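Local coordinates for chitinase (Thermococcus chitonophagus, PDB 5XSW), which probably hydrolyses chitin as an endo-acting glycosidase, this fragment joining an N-terminal beta domain to a largely helical domain that binds N-acetylglucosamine sugars, at residues F250-Y264 and S292-E305. Numbering follows the deposited sequence.
Sequences FQVESGNFNQIKAYY and SPIVAAVSLTMERE. With NAG (2-acetamido-2-deoxy-beta-D-glucopyranose), chain C; PO4 (phosphate ion), chain M; PO4 (phosphate ion), chain E.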
loop_
_atom_site.group_PDB
_atom_site.type_symbol
_atom_site.label_atom_id
_atom_site.label_comp_id
_atom_site.label_asym_id
_atom_site.label_seq_id
_atom_site.Cartn_x
_atom_site.Cartn_y
_atom_site.Cartn_z
ATOM N N PHE A 250 -13.478 -2.930 9.321
ATOM C CA PHE A 250 -13.351 -3.345 7.878
ATOM C C PHE A 250 -12.048 -4.056 7.550
ATOM O O PHE A 250 -11.869 -4.532 6.428
ATOM C CB PHE A 250 -13.448 -2.080 7.006
ATOM C CG PHE A 250 -14.824 -1.442 7.102
ATOM C CD1 PHE A 250 -15.917 -2.070 6.467
ATOM C CD2 PHE A 250 -15.019 -0.308 7.910
ATOM C CE1 PHE A 250 -17.221 -1.505 6.554
ATOM C CE2 PHE A 250 -16.332 0.291 8.039
ATOM C CZ PHE A 250 -17.410 -0.302 7.338
ATOM N N GLN A 251 -11.110 -4.054 8.516
ATOM C CA GLN A 251 -9.780 -4.739 8.354
ATOM C C GLN A 251 -9.054 -4.220 7.157
ATOM O O GLN A 251 -8.537 -4.971 6.329
ATOM C CB GLN A 251 -9.948 -6.270 8.287
ATOM C CG GLN A 251 -10.571 -6.804 9.632
ATOM C CD GLN A 251 -9.466 -6.899 10.741
ATOM O OE1 GLN A 251 -8.619 -7.797 10.669
ATOM N NE2 GLN A 251 -9.436 -5.949 11.694
ATOM N N VAL A 252 -9.035 -2.906 7.036
ATOM C CA VAL A 252 -8.231 -2.265 6.009
ATOM C C VAL A 252 -6.761 -2.195 6.545
ATOM O O VAL A 252 -6.534 -1.553 7.563
ATOM C CB VAL A 252 -8.709 -0.818 5.699
ATOM C CG1 VAL A 252 -7.705 -0.147 4.702
ATOM C CG2 VAL A 252 -10.175 -0.824 5.109
ATOM N N GLU A 253 -5.808 -2.786 5.830
ATOM C CA GLU A 253 -4.380 -2.750 6.241
ATOM C C GLU A 253 -3.646 -1.509 5.813
ATOM O O GLU A 253 -4.087 -0.791 4.895
ATOM C CB GLU A 253 -3.665 -3.994 5.670
ATOM C CG GLU A 253 -4.264 -5.245 6.277
ATOM C CD GLU A 253 -3.520 -6.524 5.878
ATOM O OE1 GLU A 253 -2.289 -6.453 5.691
ATOM O OE2 GLU A 253 -4.169 -7.580 5.737
ATOM N N SER A 254 -2.488 -1.242 6.428
ATOM C CA SER A 254 -1.819 -0.025 6.073
ATOM C C SER A 254 -1.304 0.036 4.629
ATOM O O SER A 254 -1.232 1.135 4.103
ATOM C CB SER A 254 -0.662 0.301 7.056
ATOM O OG SER A 254 0.402 -0.588 6.901
ATOM N N GLY A 255 -0.930 -1.078 3.991
ATOM C CA GLY A 255 -0.429 -1.002 2.614
ATOM C C GLY A 255 -1.571 -0.498 1.680
ATOM O O GLY A 255 -1.393 0.427 0.883
ATOM N N ASN A 256 -2.742 -1.106 1.791
ATOM C CA ASN A 256 -3.917 -0.672 0.987
ATOM C C ASN A 256 -4.304 0.772 1.281
ATOM O O ASN A 256 -4.590 1.556 0.365
ATOM C CB ASN A 256 -5.092 -1.610 1.250
ATOM C CG ASN A 256 -6.348 -1.230 0.406
ATOM O OD1 ASN A 256 -7.239 -0.595 0.927
ATOM N ND2 ASN A 256 -6.408 -1.646 -0.864
ATOM N N PHE A 257 -4.238 1.173 2.565
ATOM C CA PHE A 257 -4.484 2.583 2.934
ATOM C C PHE A 257 -3.506 3.517 2.286
ATOM O O PHE A 257 -3.864 4.603 1.760
ATOM C CB PHE A 257 -4.419 2.744 4.495
ATOM C CG PHE A 257 -4.856 4.073 4.977
ATOM C CD1 PHE A 257 -6.199 4.303 5.259
ATOM C CD2 PHE A 257 -3.926 5.106 5.181
ATOM C CE1 PHE A 257 -6.663 5.583 5.743
ATOM C CE2 PHE A 257 -4.327 6.371 5.684
ATOM C CZ PHE A 257 -5.698 6.643 5.942
ATOM N N ASN A 258 -2.226 3.154 2.359
ATOM C CA ASN A 258 -1.181 3.947 1.716
ATOM C C ASN A 258 -1.444 4.096 0.198
ATOM O O ASN A 258 -1.289 5.160 -0.393
ATOM C CB ASN A 258 0.197 3.255 1.953
ATOM C CG ASN A 258 1.382 4.021 1.309
ATOM O OD1 ASN A 258 1.606 3.969 0.092
ATOM N ND2 ASN A 258 2.148 4.707 2.134
ATOM N N GLN A 259 -1.839 3.006 -0.415
ATOM C CA GLN A 259 -2.093 3.043 -1.868
ATOM C C GLN A 259 -3.314 3.939 -2.238
ATOM O O GLN A 259 -3.274 4.754 -3.198
ATOM C CB GLN A 259 -2.286 1.597 -2.340
ATOM C CG GLN A 259 -2.717 1.413 -3.786
ATOM C CD GLN A 259 -2.957 -0.055 -4.072
ATOM O OE1 GLN A 259 -2.264 -0.659 -4.891
ATOM N NE2 GLN A 259 -3.858 -0.648 -3.328
ATOM N N ILE A 260 -4.411 3.837 -1.489
ATOM C CA ILE A 260 -5.565 4.676 -1.877
ATOM C C ILE A 260 -5.361 6.129 -1.537
ATOM O O ILE A 260 -5.804 7.009 -2.279
ATOM C CB ILE A 260 -6.913 4.181 -1.287
ATOM C CG1 ILE A 260 -6.936 4.247 0.220
ATOM C CG2 ILE A 260 -7.233 2.779 -1.831
ATOM C CD1 ILE A 260 -8.220 3.620 0.834
ATOM N N LYS A 261 -4.591 6.423 -0.487
ATOM C CA LYS A 261 -4.085 7.770 -0.301
ATOM C C LYS A 261 -3.278 8.276 -1.516
ATOM O O LYS A 261 -3.447 9.431 -1.979
ATOM C CB LYS A 261 -3.204 7.789 0.988
ATOM C CG LYS A 261 -2.908 9.041 1.598
ATOM C CD LYS A 261 -2.141 8.775 2.965
ATOM C CE LYS A 261 -1.334 10.015 3.248
ATOM N NZ LYS A 261 -0.619 9.767 4.537
ATOM N N ALA A 262 -2.384 7.449 -2.053
ATOM C CA ALA A 262 -1.615 7.880 -3.242
ATOM C C ALA A 262 -2.545 8.129 -4.460
ATOM O O ALA A 262 -2.371 9.072 -5.224
ATOM C CB ALA A 262 -0.545 6.802 -3.632
ATOM N N TYR A 263 -3.544 7.275 -4.605
ATOM C CA TYR A 263 -4.432 7.344 -5.785
ATOM C C TYR A 263 -5.391 8.522 -5.686
ATOM O O TYR A 263 -5.897 9.041 -6.699
ATOM C CB TYR A 263 -5.251 6.060 -5.936
ATOM C CG TYR A 263 -4.489 4.811 -6.296
ATOM C CD1 TYR A 263 -3.156 4.851 -6.669
ATOM C CD2 TYR A 263 -5.130 3.565 -6.234
ATOM C CE1 TYR A 263 -2.451 3.672 -6.982
ATOM C CE2 TYR A 263 -4.466 2.404 -6.580
ATOM C CZ TYR A 263 -3.130 2.468 -6.957
ATOM O OH TYR A 263 -2.517 1.290 -7.274
ATOM N N TYR A 264 -5.668 8.942 -4.462
ATOM C CA TYR A 264 -6.706 9.936 -4.256
ATOM C C TYR A 264 -6.222 11.142 -3.474
ATOM O O TYR A 264 -6.696 11.424 -2.366
ATOM C CB TYR A 264 -7.903 9.279 -3.566
ATOM C CG TYR A 264 -8.720 8.388 -4.498
ATOM C CD1 TYR A 264 -9.490 8.962 -5.537
ATOM C CD2 TYR A 264 -8.734 7.009 -4.350
ATOM C CE1 TYR A 264 -10.271 8.175 -6.404
ATOM C CE2 TYR A 264 -9.500 6.179 -5.262
ATOM C CZ TYR A 264 -10.277 6.809 -6.265
ATOM O OH TYR A 264 -11.060 6.053 -7.083
ATOM N N SER A 292 -13.882 5.460 8.949
ATOM C CA SER A 292 -13.527 4.120 8.474
ATOM C C SER A 292 -14.514 3.573 7.388
ATOM O O SER A 292 -14.062 2.964 6.439
ATOM C CB SER A 292 -13.392 3.100 9.621
ATOM O OG SER A 292 -14.564 2.807 10.368
ATOM N N PRO A 293 -15.834 3.797 7.520
ATOM C CA PRO A 293 -16.660 3.339 6.383
ATOM C C PRO A 293 -16.407 4.123 5.085
ATOM O O PRO A 293 -16.492 3.544 3.997
ATOM C CB PRO A 293 -18.122 3.522 6.907
ATOM C CG PRO A 293 -17.974 4.603 8.012
ATOM C CD PRO A 293 -16.660 4.199 8.672
ATOM N N ILE A 294 -16.021 5.381 5.174
ATOM C CA ILE A 294 -15.648 6.112 3.958
ATOM C C ILE A 294 -14.346 5.567 3.350
ATOM O O ILE A 294 -14.236 5.358 2.121
ATOM C CB ILE A 294 -15.549 7.622 4.288
ATOM C CG1 ILE A 294 -16.980 8.118 4.597
ATOM C CG2 ILE A 294 -14.941 8.400 3.093
ATOM C CD1 ILE A 294 -16.965 9.343 5.570
ATOM N N VAL A 295 -13.363 5.262 4.200
ATOM C CA VAL A 295 -12.121 4.629 3.702
ATOM C C VAL A 295 -12.422 3.276 3.017
ATOM O O VAL A 295 -11.924 3.020 1.958
ATOM C CB VAL A 295 -11.087 4.423 4.861
ATOM C CG1 VAL A 295 -9.829 3.646 4.375
ATOM C CG2 VAL A 295 -10.706 5.803 5.406
ATOM N N ALA A 296 -13.201 2.429 3.660
ATOM C CA ALA A 296 -13.561 1.158 3.063
ATOM C C ALA A 296 -14.261 1.350 1.703
ATOM O O ALA A 296 -13.930 0.652 0.735
ATOM C CB ALA A 296 -14.468 0.327 4.013
ATOM N N ALA A 297 -15.189 2.309 1.646
ATOM C CA ALA A 297 -15.893 2.635 0.369
ATOM C C ALA A 297 -14.901 3.091 -0.719
ATOM O O ALA A 297 -14.991 2.684 -1.838
ATOM C CB ALA A 297 -16.936 3.718 0.630
ATOM N N VAL A 298 -13.933 3.942 -0.378
ATOM C CA VAL A 298 -12.942 4.360 -1.353
ATOM C C VAL A 298 -12.069 3.192 -1.788
ATOM O O VAL A 298 -11.724 3.095 -2.960
ATOM C CB VAL A 298 -12.064 5.526 -0.799
ATOM C CG1 VAL A 298 -10.874 5.888 -1.739
ATOM C CG2 VAL A 298 -13.009 6.795 -0.570
ATOM N N SER A 299 -11.723 2.300 -0.856
ATOM C CA SER A 299 -10.939 1.127 -1.231
ATOM C C SER A 299 -11.673 0.233 -2.245
ATOM O O SER A 299 -11.078 -0.284 -3.201
ATOM C CB SER A 299 -10.606 0.294 0.033
ATOM O OG SER A 299 -9.637 -0.702 -0.299
ATOM N N LEU A 300 -12.950 0.002 -1.995
ATOM C CA LEU A 300 -13.799 -0.752 -2.903
ATOM C C LEU A 300 -13.957 -0.030 -4.235
ATOM O O LEU A 300 -13.899 -0.629 -5.296
ATOM C CB LEU A 300 -15.157 -0.992 -2.265
ATOM C CG LEU A 300 -15.124 -1.917 -1.056
ATOM C CD1 LEU A 300 -16.322 -1.685 -0.158
ATOM C CD2 LEU A 300 -15.055 -3.356 -1.514
ATOM N N THR A 301 -14.111 1.279 -4.153
ATOM C CA THR A 301 -14.267 2.114 -5.322
ATOM C C THR A 301 -13.025 1.999 -6.187
ATOM O O THR A 301 -13.115 1.939 -7.395
ATOM C CB THR A 301 -14.503 3.578 -4.928
ATOM O OG1 THR A 301 -15.786 3.695 -4.318
ATOM C CG2 THR A 301 -14.429 4.486 -6.138
ATOM N N MET A 302 -11.869 1.929 -5.545
ATOM C CA MET A 302 -10.614 1.833 -6.252
ATOM C C MET A 302 -10.589 0.576 -7.113
ATOM O O MET A 302 -10.137 0.619 -8.234
ATOM C CB MET A 302 -9.446 1.809 -5.269
ATOM C CG MET A 302 -8.097 1.517 -5.903
ATOM S SD MET A 302 -7.744 -0.240 -6.084
ATOM C CE MET A 302 -7.291 -0.668 -4.408
ATOM N N GLU A 303 -11.089 -0.533 -6.592
ATOM C CA GLU A 303 -11.089 -1.757 -7.372
ATOM C C GLU A 303 -11.933 -1.584 -8.631
ATOM O O GLU A 303 -11.504 -1.924 -9.720
ATOM C CB GLU A 303 -11.670 -2.906 -6.558
ATOM C CG GLU A 303 -10.988 -3.194 -5.237
ATOM C CD GLU A 303 -11.731 -4.237 -4.437
ATOM O OE1 GLU A 303 -12.249 -5.176 -5.052
ATOM O OE2 GLU A 303 -11.813 -4.112 -3.211
ATOM N N ARG A 304 -13.116 -1.010 -8.463
ATOM C CA ARG A 304 -14.040 -0.814 -9.564
ATOM C C ARG A 304 -13.471 0.131 -10.601
ATOM O O ARG A 304 -13.538 -0.144 -11.782
ATOM C CB ARG A 304 -15.374 -0.287 -9.046
ATOM C CG ARG A 304 -16.501 -0.307 -10.062
ATOM C CD ARG A 304 -17.848 -0.310 -9.372
ATOM N NE ARG A 304 -18.981 -0.215 -10.281
ATOM C CZ ARG A 304 -19.542 0.922 -10.663
ATOM N NH1 ARG A 304 -19.068 2.080 -10.241
ATOM N NH2 ARG A 304 -20.578 0.901 -11.479
ATOM N N GLU A 305 -12.881 1.224 -10.136
ATOM C CA GLU A 305 -12.221 2.197 -11.002
ATOM C C GLU A 305 -11.060 1.577 -11.756
ATOM O O GLU A 305 -10.824 1.899 -12.950
ATOM C CB GLU A 305 -11.726 3.438 -10.229
ATOM C CG GLU A 305 -12.874 4.395 -9.660
ATOM C CD GLU A 305 -13.325 5.504 -10.653
ATOM O OE1 GLU A 305 -12.755 5.555 -11.768
ATOM O OE2 GLU A 305 -14.186 6.373 -10.280
HETATM C C1 NAG C . -11.387 -12.371 9.691
HETATM C C2 NAG C . -10.212 -11.504 9.936
HETATM C C3 NAG C . -9.901 -10.640 8.724
HETATM C C4 NAG C . -9.785 -11.439 7.460
HETATM C C5 NAG C . -11.017 -12.229 7.286
HETATM C C6 NAG C . -10.862 -13.087 6.060
HETATM C C7 NAG C . -9.611 -10.577 12.215
HETATM C C8 NAG C . -9.963 -9.625 13.389
HETATM N N2 NAG C . -10.485 -10.654 11.114
HETATM O O3 NAG C . -8.689 -9.875 8.896
HETATM O O4 NAG C . -9.754 -10.569 6.308
HETATM O O5 NAG C . -11.239 -13.123 8.433
HETATM O O6 NAG C . -12.046 -13.874 6.083
HETATM O O7 NAG C . -8.583 -11.262 12.180
HETATM P P PO4 M . 1.237 -3.793 5.510
HETATM O O1 PO4 M . -0.092 -3.232 5.906
HETATM O O2 PO4 M . 1.552 -4.906 6.466
HETATM O O3 PO4 M . 2.363 -2.808 5.674
HETATM O O4 PO4 M . 1.085 -4.298 4.130
HETATM P P PO4 E . -4.523 -4.120 -3.310
HETATM O O1 PO4 E . -4.429 -3.866 -1.850
HETATM O O2 PO4 E . -4.823 -2.910 -4.152
HETATM O O3 PO4 E . -3.207 -4.737 -3.702
HETATM O O4 PO4 E . -5.621 -5.007 -3.719
HETATM O O HOH W 1 -12.851 7.583 -8.315
#
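In a contact made mainly by apolar groups, Ser299 OG donates a hydrogen bond of 2.7 Å to Asn256 OD1, directly linking helix 254-263 to helix 288-311 where they cross. The axes of the two helical segments approach to 10.2 Å and cross at 72°, and the packing is knobs-into-holes: Ile260 enters a hole of Val295, Val298, Ser299 and Met302, while Met302 enters one of Asn256, Gln259, Ile260 and Tyr263. Ser299 is small enough for Ile260 to lie against its backbone, CG2 4.1 Å from Ser299 CA. Flexible Met302, bent at chi2 (-85°), lays CG against the edge of the Tyr263 ring and carries CE to within 3.6 Å of Gln259 NE2. Beside that methyl, Asn256 ND2 and Gln259 NE2 both donate to a phosphate, probably from the crystallisation liquor, that Asn256 and Gln259 of the second subunit also bind. Before the helix, Phe250 receives Ala296 CB over one ring face, 3.8 Å from the centroid, a CH-pi contact suited to a small methyl. Gln251, next in sequence, accepts from NAG O3 in the glycan pocket. Tyr264 CD2 packs on Val298 CG1; Glu305, paired with Arg106 and Tyr112, accepts weakly through OE2 from a water 2.7 Å from Tyr264 OH.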